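Local coordinates for protein helicase of the snf2/rad54 family (PDB 1Z5Z) that probably couples ATP hydrolysis to movement on double-stranded DNA, this part being the C-terminal lobe of its SWI2/SNF2 ATPase core, at residues Val79-Leu84 with Val92-Lys97; Lys114-Thr119 with Ile168-Lys173; Thr119-Met124 with His189-Trp194. All blocks are in the same frame, centred on the assembly; numbering follows the deposited sequence.

Interaction 1 of 3, residues Val79-Leu84 with Val92-Lys97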
loop_
_atom_site.group_PDB
_atom_site.type_symbol
_atom_site.label_atom_id
_atom_site.label_comp_id
_atom_site.label_asym_id
_atom_site.label_seq_id
_atom_site.Cartn_x
_atom_site.Cartn_y
_atom_site.Cartn_z
ATOM N N VAL A 79 -1.155 7.006 -4.530
ATOM C CA VAL A 79 -2.069 5.904 -4.859
ATOM C C VAL A 79 -2.772 5.290 -3.657
ATOM O O VAL A 79 -3.691 4.479 -3.827
ATOM C CB VAL A 79 -1.373 4.780 -5.661
ATOM C CG1 VAL A 79 -0.767 5.390 -6.965
ATOM C CG2 VAL A 79 -0.295 4.108 -4.807
ATOM N N ASP A 80 -2.348 5.671 -2.444
ATOM C CA ASP A 80 -2.970 5.182 -1.223
ATOM C C ASP A 80 -4.065 6.173 -0.836
ATOM O O ASP A 80 -5.188 5.796 -0.629
ATOM C CB ASP A 80 -1.936 5.105 -0.082
ATOM C CG ASP A 80 -1.251 3.759 0.001
ATOM O OD1 ASP A 80 -1.349 2.949 -0.977
ATOM O OD2 ASP A 80 -0.616 3.515 1.050
ATOM N N HIS A 81 -3.712 7.453 -0.699
ATOM C CA HIS A 81 -4.693 8.460 -0.316
ATOM C C HIS A 81 -4.131 9.867 -0.454
ATOM O O HIS A 81 -3.102 10.212 0.154
ATOM C CB HIS A 81 -5.139 8.242 1.121
ATOM C CG HIS A 81 -6.430 8.922 1.458
ATOM N ND1 HIS A 81 -6.610 10.288 1.351
ATOM C CD2 HIS A 81 -7.621 8.413 1.862
ATOM C CE1 HIS A 81 -7.856 10.590 1.669
ATOM N NE2 HIS A 81 -8.489 9.468 1.985
ATOM N N PRO A 82 -4.810 10.718 -1.233
ATOM C CA PRO A 82 -4.318 12.079 -1.414
ATOM C C PRO A 82 -4.046 12.855 -0.119
ATOM O O PRO A 82 -3.193 13.736 -0.103
ATOM C CB PRO A 82 -5.398 12.725 -2.282
ATOM C CG PRO A 82 -6.615 11.915 -2.024
ATOM C CD PRO A 82 -6.068 10.513 -1.972
ATOM N N ALA A 83 -4.730 12.526 0.967
ATOM C CA ALA A 83 -4.503 13.271 2.228
ATOM C C ALA A 83 -3.097 13.098 2.846
ATOM O O ALA A 83 -2.666 13.913 3.687
ATOM C CB ALA A 83 -5.549 12.886 3.249
ATOM N N LEU A 84 -2.381 12.039 2.461
ATOM C CA LEU A 84 -1.028 11.832 3.018
ATOM C C LEU A 84 -0.084 12.979 2.576
ATOM O O LEU A 84 0.915 13.247 3.222
ATOM C CB LEU A 84 -0.445 10.491 2.531
ATOM C CG LEU A 84 -1.170 9.218 2.975
ATOM C CD1 LEU A 84 -0.737 8.038 2.125
ATOM C CD2 LEU A 84 -0.868 8.960 4.460
ATOM N N VAL A 92 -13.344 8.127 2.346
ATOM C CA VAL A 92 -13.252 6.945 1.497
ATOM C C VAL A 92 -13.184 7.433 0.067
ATOM O O VAL A 92 -12.364 7.010 -0.745
ATOM C CB VAL A 92 -14.520 6.061 1.618
ATOM C CG1 VAL A 92 -14.468 4.926 0.572
ATOM C CG2 VAL A 92 -14.632 5.510 3.024
ATOM N N ARG A 93 -14.093 8.357 -0.211
ATOM C CA ARG A 93 -14.289 8.989 -1.525
ATOM C C ARG A 93 -13.051 9.459 -2.276
ATOM O O ARG A 93 -13.005 9.397 -3.507
ATOM C CB ARG A 93 -15.256 10.197 -1.391
ATOM C CG ARG A 93 -15.367 11.124 -2.617
ATOM C CD ARG A 93 -16.343 12.235 -2.415
ATOM N NE ARG A 93 -16.584 12.593 -1.004
ATOM C CZ ARG A 93 -17.058 13.766 -0.604
ATOM N NH1 ARG A 93 -17.221 13.987 0.659
ATOM N NH2 ARG A 93 -17.173 14.774 -1.438
ATOM N N ARG A 94 -12.045 9.930 -1.555
ATOM C CA ARG A 94 -10.834 10.422 -2.203
ATOM C C ARG A 94 -9.845 9.325 -2.629
ATOM O O ARG A 94 -8.869 9.593 -3.341
ATOM C CB ARG A 94 -10.152 11.414 -1.275
ATOM C CG ARG A 94 -11.065 12.602 -0.919
ATOM C CD ARG A 94 -10.329 13.575 -0.010
ATOM N NE ARG A 94 -9.186 14.166 -0.688
ATOM C CZ ARG A 94 -8.265 14.901 -0.074
ATOM N NH1 ARG A 94 -7.255 15.419 -0.762
ATOM N NH2 ARG A 94 -8.355 15.098 1.231
ATOM N N SER A 95 -10.121 8.088 -2.243
ATOM C CA SER A 95 -9.203 7.005 -2.573
ATOM C C SER A 95 -9.795 5.754 -3.278
ATOM O O SER A 95 -10.601 5.045 -2.717
ATOM C CB SER A 95 -8.441 6.597 -1.269
ATOM O OG SER A 95 -7.851 5.298 -1.397
ATOM N N GLY A 96 -9.363 5.488 -4.506
ATOM C CA GLY A 96 -9.825 4.285 -5.196
ATOM C C GLY A 96 -9.673 3.048 -4.315
ATOM O O GLY A 96 -10.588 2.221 -4.272
ATOM N N LYS A 97 -8.532 2.932 -3.605
ATOM C CA LYS A 97 -8.250 1.805 -2.699
ATOM C C LYS A 97 -9.170 1.746 -1.490
ATOM O O LYS A 97 -9.648 0.677 -1.117
ATOM C CB LYS A 97 -6.781 1.854 -2.186
ATOM C CG LYS A 97 -5.736 1.420 -3.215
ATOM C CD LYS A 97 -4.371 1.178 -2.536
ATOM C CE LYS A 97 -3.301 0.884 -3.552
ATOM N NZ LYS A 97 -1.970 0.846 -2.915
HETATM O O HOH W 1 -6.199 4.576 -4.467
#
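His81 and Ser95 bring the two segments to a CA–CA distance of 5.2 Å, in segments that run in largely opposed directions, 141° apart. Ser95 is the N-cap of helix 96-110: its OG accepts from Met98 N and also donates to Asp80 O at 2.8 Å, reaching it with a tilt of 27° from the carbonyl plane. One hydroxyl therefore caps the helix and ties its start to the 79-84 segment. Next to it a water bridges the backbones, donating to Val79 O and accepting from Lys97 N. The Lys97 chain is extended beyond CG, so its methylenes pass over Val79 O before NZ meets Asp80 OD1 at 2.9 Å, nearly along the C-O axis. Glu227 gives that ammonium a second salt bridge and Phe190 O a further acceptor. A methionine in its place would probably leave the buried Asp80 carboxylate, and that of Glu227, without the cation they share. On the other flank Arg94 CB lies 3.8 Å from His81 CE1, and a bend at chi3 (64°) turns the guanidinium back so that NH1 lies 3.6 Å from Pro82 CB; its charge is paired with Glu40. His81 ND1 accepts from Ala83 N in the ring plane, at 2.9 Å, while NE2 bonds Ser91 O. With one nitrogen accepting and the other facing a carbonyl, the imidazole is probably neutral and fixed in its rotation.

Interaction 2 of 3, residues Lys114-Thr119 with Ile168-Lys173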
loop_
_atom_site.group_PDB
_atom_site.type_symbol
_atom_site.label_atom_id
_atom_site.label_comp_id
_atom_site.label_asym_id
_atom_site.label_seq_id
_atom_site.Cartn_x
_atom_site.Cartn_y
_atom_site.Cartn_z
ATOM N N LYS A 114 -12.617 -11.931 10.490
ATOM C CA LYS A 114 -11.765 -11.106 11.324
ATOM C C LYS A 114 -10.811 -10.587 10.230
ATOM O O LYS A 114 -10.216 -11.371 9.506
ATOM C CB LYS A 114 -10.996 -11.957 12.327
ATOM C CG LYS A 114 -11.729 -12.145 13.623
ATOM C CD LYS A 114 -10.731 -12.333 14.738
ATOM C CE LYS A 114 -11.325 -11.774 15.993
ATOM N NZ LYS A 114 -10.351 -11.679 17.068
ATOM N N ILE A 115 -10.650 -9.279 10.130
ATOM C CA ILE A 115 -9.876 -8.676 9.050
ATOM C C ILE A 115 -8.585 -7.958 9.466
ATOM O O ILE A 115 -8.600 -7.138 10.380
ATOM C CB ILE A 115 -10.827 -7.688 8.325
ATOM C CG1 ILE A 115 -12.054 -8.457 7.830
ATOM C CG2 ILE A 115 -10.137 -6.959 7.204
ATOM C CD1 ILE A 115 -13.347 -7.670 8.010
ATOM N N ALA A 116 -7.472 -8.269 8.814
ATOM C CA ALA A 116 -6.197 -7.589 9.121
ATOM C C ALA A 116 -5.805 -6.778 7.881
ATOM O O ALA A 116 -5.835 -7.296 6.768
ATOM C CB ALA A 116 -5.084 -8.615 9.469
ATOM N N ILE A 117 -5.452 -5.505 8.066
ATOM C CA ILE A 117 -5.090 -4.643 6.942
ATOM C C ILE A 117 -3.648 -4.108 7.162
ATOM O O ILE A 117 -3.358 -3.501 8.193
ATOM C CB ILE A 117 -6.066 -3.443 6.817
ATOM C CG1 ILE A 117 -7.519 -3.957 6.689
ATOM C CG2 ILE A 117 -5.639 -2.574 5.594
ATOM C CD1 ILE A 117 -8.635 -2.893 6.988
ATOM N N PHE A 118 -2.765 -4.340 6.195
ATOM C CA PHE A 118 -1.362 -3.938 6.305
ATOM C C PHE A 118 -1.056 -2.787 5.382
ATOM O O PHE A 118 -1.589 -2.739 4.276
ATOM C CB PHE A 118 -0.409 -5.092 5.866
ATOM C CG PHE A 118 -0.316 -6.269 6.847
ATOM C CD1 PHE A 118 -1.294 -7.249 6.883
ATOM C CD2 PHE A 118 0.776 -6.384 7.703
ATOM C CE1 PHE A 118 -1.188 -8.369 7.779
ATOM C CE2 PHE A 118 0.902 -7.462 8.589
ATOM C CZ PHE A 118 -0.088 -8.463 8.625
ATOM N N THR A 119 -0.189 -1.871 5.814
ATOM C CA THR A 119 0.265 -0.784 4.952
ATOM C C THR A 119 1.708 -0.463 5.362
ATOM O O THR A 119 2.117 -0.761 6.485
ATOM C CB THR A 119 -0.601 0.512 5.065
ATOM O OG1 THR A 119 0.103 1.576 4.436
ATOM C CG2 THR A 119 -0.855 0.925 6.518
ATOM N N ILE A 168 -7.868 -5.217 12.701
ATOM C CA ILE A 168 -6.554 -4.819 13.208
ATOM C C ILE A 168 -5.833 -4.154 12.042
ATOM O O ILE A 168 -5.881 -4.648 10.926
ATOM C CB ILE A 168 -5.714 -5.994 13.781
ATOM C CG1 ILE A 168 -4.413 -5.428 14.367
ATOM C CG2 ILE A 168 -5.450 -7.090 12.711
ATOM C CD1 ILE A 168 -3.800 -6.320 15.460
ATOM N N VAL A 169 -5.194 -3.011 12.278
ATOM C CA VAL A 169 -4.474 -2.327 11.206
ATOM C C VAL A 169 -3.009 -2.378 11.615
ATOM O O VAL A 169 -2.678 -2.240 12.799
ATOM C CB VAL A 169 -4.963 -0.851 11.008
ATOM C CG1 VAL A 169 -4.079 -0.151 10.015
ATOM C CG2 VAL A 169 -6.415 -0.820 10.482
ATOM N N LEU A 170 -2.148 -2.656 10.645
ATOM C CA LEU A 170 -0.711 -2.756 10.915
ATOM C C LEU A 170 0.078 -1.933 9.924
ATOM O O LEU A 170 -0.138 -2.013 8.714
ATOM C CB LEU A 170 -0.237 -4.207 10.777
ATOM C CG LEU A 170 -0.938 -5.244 11.674
ATOM C CD1 LEU A 170 -2.129 -5.924 10.938
ATOM C CD2 LEU A 170 0.091 -6.254 12.045
ATOM N N SER A 171 0.987 -1.120 10.426
ATOM C CA SER A 171 1.796 -0.368 9.507
ATOM C C SER A 171 3.166 -0.940 9.746
ATOM O O SER A 171 3.640 -0.949 10.884
ATOM C CB SER A 171 1.765 1.120 9.839
ATOM O OG SER A 171 2.729 1.414 10.828
ATOM N N VAL A 172 3.758 -1.500 8.699
ATOM C CA VAL A 172 5.100 -2.076 8.781
ATOM C C VAL A 172 5.995 -1.180 7.932
ATOM O O VAL A 172 5.891 -1.180 6.701
ATOM C CB VAL A 172 5.127 -3.531 8.214
ATOM C CG1 VAL A 172 6.521 -4.139 8.427
ATOM C CG2 VAL A 172 4.030 -4.400 8.898
ATOM N N LYS A 173 6.843 -0.397 8.583
ATOM C CA LYS A 173 7.753 0.512 7.873
ATOM C C LYS A 173 8.835 -0.288 7.171
ATOM O O LYS A 173 8.952 -1.481 7.388
ATOM C CB LYS A 173 8.424 1.495 8.847
ATOM C CG LYS A 173 7.567 2.697 9.278
ATOM C CD LYS A 173 8.334 3.498 10.329
#
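Strands 115-119 and 168-171 pair in parallel inside the sheet of a RecA-like helicase lobe, with Ala116 opposite Ile168 and Thr119 opposite Ser171. Their axes approach to 4.8 Å at an angle of 18°. Five backbone hydrogen bonds alternate between the two strands, among them Ile117 N to Ile168 O at 3.0 Å and Val172 N to Thr119 O at 2.9 Å; the last reaches one residue past the strand. On the face carrying Ala116, Phe118, Ile168 and Leu170, Phe118 CG stands anti to its carbonyl carbon (chi1 -72°), which lays the ring alongside Leu170. Leu170 CD1 stands over the middle of the Phe118 ring, 4.0 Å from its centroid, a CH-pi contact 11° off the normal. Val172 CG2 comes up to the ring edge in plane, 4.0 Å from CD2, and Trp193 stacks on the same ring. Toward the strand starts, Ile168 CG2 meets Ala116 CB at 3.6 Å. The reverse face, with Ile117, Val169, Thr119 and Ser171, packs under helix 122-136. All the touching residues are buried; the Ala116 backbone bonds strand 186-189 on the other edge, and the side chains meet almost wholly through carbon, leaving the Phe118 ring wedged against its neighbours.

Interaction 3 of 3, residues Thr119-Met124 with His189-Trp194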
loop_
_atom_site.group_PDB
_atom_site.type_symbol
_atom_site.label_atom_id
_atom_site.label_comp_id
_atom_site.label_asym_id
_atom_site.label_seq_id
_atom_site.Cartn_x
_atom_site.Cartn_y
_atom_site.Cartn_z
ATOM N N THR A 119 -0.189 -1.871 5.814
ATOM C CA THR A 119 0.265 -0.784 4.952
ATOM C C THR A 119 1.708 -0.463 5.362
ATOM O O THR A 119 2.117 -0.761 6.485
ATOM C CB THR A 119 -0.601 0.512 5.065
ATOM O OG1 THR A 119 0.103 1.576 4.436
ATOM C CG2 THR A 119 -0.855 0.925 6.518
ATOM N N GLN A 120 2.489 0.118 4.455
ATOM C CA GLN A 120 3.892 0.436 4.764
ATOM C C GLN A 120 3.996 1.820 5.390
ATOM O O GLN A 120 5.089 2.222 5.793
ATOM C CB GLN A 120 4.733 0.445 3.476
ATOM C CG GLN A 120 4.343 1.537 2.475
ATOM C CD GLN A 120 4.934 1.269 1.093
ATOM O OE1 GLN A 120 4.314 0.616 0.239
ATOM N NE2 GLN A 120 6.120 1.755 0.869
ATOM N N PHE A 121 2.883 2.567 5.434
ATOM C CA PHE A 121 2.917 3.927 6.003
ATOM C C PHE A 121 2.120 4.082 7.305
ATOM O O PHE A 121 0.906 3.800 7.351
ATOM C CB PHE A 121 2.341 4.939 5.009
ATOM C CG PHE A 121 3.070 5.006 3.676
ATOM C CD1 PHE A 121 2.397 4.704 2.506
ATOM C CD2 PHE A 121 4.410 5.428 3.596
ATOM C CE1 PHE A 121 3.012 4.809 1.250
ATOM C CE2 PHE A 121 5.039 5.544 2.321
ATOM C CZ PHE A 121 4.328 5.226 1.151
ATOM N N VAL A 122 2.775 4.557 8.357
ATOM C CA VAL A 122 2.083 4.746 9.615
ATOM C C VAL A 122 0.888 5.682 9.393
ATOM O O VAL A 122 -0.180 5.483 9.990
ATOM C CB VAL A 122 3.000 5.410 10.708
ATOM C CG1 VAL A 122 2.185 5.700 11.918
ATOM C CG2 VAL A 122 4.183 4.511 11.101
ATOM N N ASP A 123 1.044 6.700 8.542
ATOM C CA ASP A 123 -0.045 7.645 8.339
ATOM C C ASP A 123 -1.244 7.048 7.629
ATOM O O ASP A 123 -2.395 7.392 7.938
ATOM C CB ASP A 123 0.455 8.891 7.600
ATOM C CG ASP A 123 1.402 9.704 8.453
ATOM O OD1 ASP A 123 1.193 9.687 9.682
ATOM O OD2 ASP A 123 2.336 10.336 7.913
ATOM N N MET A 124 -0.985 6.156 6.680
ATOM C CA MET A 124 -2.089 5.502 5.991
ATOM C C MET A 124 -2.795 4.612 7.019
ATOM O O MET A 124 -4.015 4.534 7.036
ATOM C CB MET A 124 -1.598 4.657 4.810
ATOM C CG MET A 124 -2.786 4.243 3.885
ATOM S SD MET A 124 -3.697 5.686 3.216
ATOM C CE MET A 124 -5.374 5.204 3.563
ATOM N N HIS A 189 -3.755 -6.427 1.812
ATOM C CA HIS A 189 -2.451 -5.778 1.714
ATOM C C HIS A 189 -2.727 -4.473 0.957
ATOM O O HIS A 189 -2.858 -4.443 -0.256
ATOM C CB HIS A 189 -1.452 -6.707 1.038
ATOM C CG HIS A 189 -1.130 -7.912 1.874
ATOM N ND1 HIS A 189 -0.524 -7.815 3.111
ATOM C CD2 HIS A 189 -1.407 -9.225 1.690
ATOM C CE1 HIS A 189 -0.442 -9.020 3.652
ATOM N NE2 HIS A 189 -0.970 -9.892 2.809
ATOM N N PHE A 190 -2.874 -3.393 1.718
ATOM C CA PHE A 190 -3.233 -2.084 1.160
ATOM C C PHE A 190 -2.239 -1.537 0.156
ATOM O O PHE A 190 -2.615 -0.859 -0.808
ATOM C CB PHE A 190 -3.425 -1.101 2.299
ATOM C CG PHE A 190 -4.259 0.080 1.934
ATOM C CD1 PHE A 190 -5.655 -0.003 2.002
ATOM C CD2 PHE A 190 -3.677 1.262 1.524
ATOM C CE1 PHE A 190 -6.457 1.078 1.679
ATOM C CE2 PHE A 190 -4.472 2.372 1.181
ATOM C CZ PHE A 190 -5.864 2.286 1.264
ATOM N N ASP A 191 -0.954 -1.807 0.389
ATOM C CA ASP A 191 0.090 -1.383 -0.547
ATOM C C ASP A 191 1.233 -2.392 -0.388
ATOM O O ASP A 191 1.202 -3.226 0.527
ATOM C CB ASP A 191 0.547 0.070 -0.285
ATOM C CG ASP A 191 0.865 0.325 1.158
ATOM O OD1 ASP A 191 0.289 1.271 1.739
ATOM O OD2 ASP A 191 1.701 -0.426 1.719
ATOM N N ARG A 192 2.209 -2.322 -1.282
ATOM C CA ARG A 192 3.306 -3.271 -1.300
ATOM C C ARG A 192 4.322 -3.050 -0.205
ATOM O O ARG A 192 5.371 -2.509 -0.459
ATOM C CB ARG A 192 3.994 -3.239 -2.677
ATOM C CG ARG A 192 4.513 -4.634 -3.076
ATOM C CD ARG A 192 5.257 -4.685 -4.394
ATOM N NE ARG A 192 5.261 -6.065 -4.882
ATOM C CZ ARG A 192 4.333 -6.591 -5.687
ATOM N NH1 ARG A 192 4.435 -7.856 -6.057
ATOM N NH2 ARG A 192 3.320 -5.859 -6.150
ATOM N N TRP A 193 4.002 -3.477 1.016
ATOM C CA TRP A 193 4.889 -3.273 2.181
ATOM C C TRP A 193 5.907 -4.397 2.385
ATOM O O TRP A 193 6.914 -4.240 3.088
ATOM C CB TRP A 193 4.053 -3.224 3.458
ATOM C CG TRP A 193 3.301 -4.528 3.736
ATOM C CD1 TRP A 193 2.061 -4.870 3.284
ATOM C CD2 TRP A 193 3.771 -5.656 4.500
ATOM N NE1 TRP A 193 1.730 -6.126 3.706
ATOM C CE2 TRP A 193 2.758 -6.638 4.455
ATOM C CE3 TRP A 193 4.960 -5.931 5.215
ATOM C CZ2 TRP A 193 2.878 -7.883 5.104
ATOM C CZ3 TRP A 193 5.087 -7.173 5.859
ATOM C CH2 TRP A 193 4.053 -8.132 5.797
ATOM N N TRP A 194 5.587 -5.545 1.809
ATOM C CA TRP A 194 6.369 -6.751 1.998
ATOM C C TRP A 194 7.657 -6.914 1.226
ATOM O O TRP A 194 7.933 -6.254 0.205
ATOM C CB TRP A 194 5.477 -7.983 1.764
ATOM C CG TRP A 194 5.144 -8.214 0.331
ATOM C CD1 TRP A 194 5.920 -8.863 -0.611
ATOM C CD2 TRP A 194 3.972 -7.766 -0.354
ATOM N NE1 TRP A 194 5.290 -8.841 -1.825
ATOM C CE2 TRP A 194 4.094 -8.174 -1.699
ATOM C CE3 TRP A 194 2.823 -7.050 0.039
ATOM C CZ2 TRP A 194 3.119 -7.895 -2.651
ATOM C CZ3 TRP A 194 1.852 -6.768 -0.910
ATOM C CH2 TRP A 194 2.003 -7.190 -2.239
#
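Asp191, in the loop that leaves strand 186-189, clamps the turn at Thr119 and Gln120 between strand 115-119 and helix 122-136, at the C-terminal edge of the parallel sheet, where RecA-like lobes usually carry their functional loops. The carboxylate works with both oxygens, each through its syn lone pair. OD1 receives the hydroxyl of Thr119 OG1 at 2.7 Å, and OD2 the backbone Gln120 N at 2.9 Å, the latter bent to 144° at hydrogen. A chi1 of 49°, setting CG between the Asp191 backbone N and carbonyl carbon, swings the group across to this turn. Thr119 OG1 has a second task: it accepts from Phe121 N in an almost straight bond of 3.1 Å, the signature of an ST turn, which leads directly into the N-cap at Phe121. Beside the carboxylate, Gln120 CB rests on Trp193 CB at 3.7 Å, and Gln120 CG sits over the face of the Phe121 ring. Trp193 is itself held within its loop, its NE1 donating to His189 ND1 at 2.9 Å, in the indole plane but tilted 32° out of the imidazole plane. On the far side of Asp191, Met124 and Phe190 cross at about a right angle. Met124 CG lies 3.7 Å from Phe190 CE2, and the sulfur makes an oblique Met-aromatic contact, 5.0 Å from SD to the ring centroid; Met98 of helix 96-110 packs against both residues. Two donors on one carboxylate leave Asp191 little freedom to turn; because Thr119 OG1 gives to Asp191 while taking from Phe121 N, the hydroxyl links the loop to the helix start, and the Gln120 N bond adds a second tie to the turn.

In the fold
Interactions 2 and 3 share Thr119 and have centres about 8 Å apart: the strand paired in interaction 2 runs straight into the turn held in interaction 3, and Phe118 O takes Phe190 N at 2.9 Å. Interaction 1 lies about 13 Å, centre to centre, from interaction 3 and meets it at two polar points. Lys97 NZ probably bonds Phe190 O at 2.8 Å; Asp80 OD2 lies 2.5 Å from Asp191 OD1, an unusually short approach of doubtful nature, where, if both carry charge, the nearby lysine would probably offset it in part. Between interactions 1 and 2, centres about 17 Å apart, the touch is mere packing. The Asp80–Lys97 pair thus abuts the Asp191 clamp.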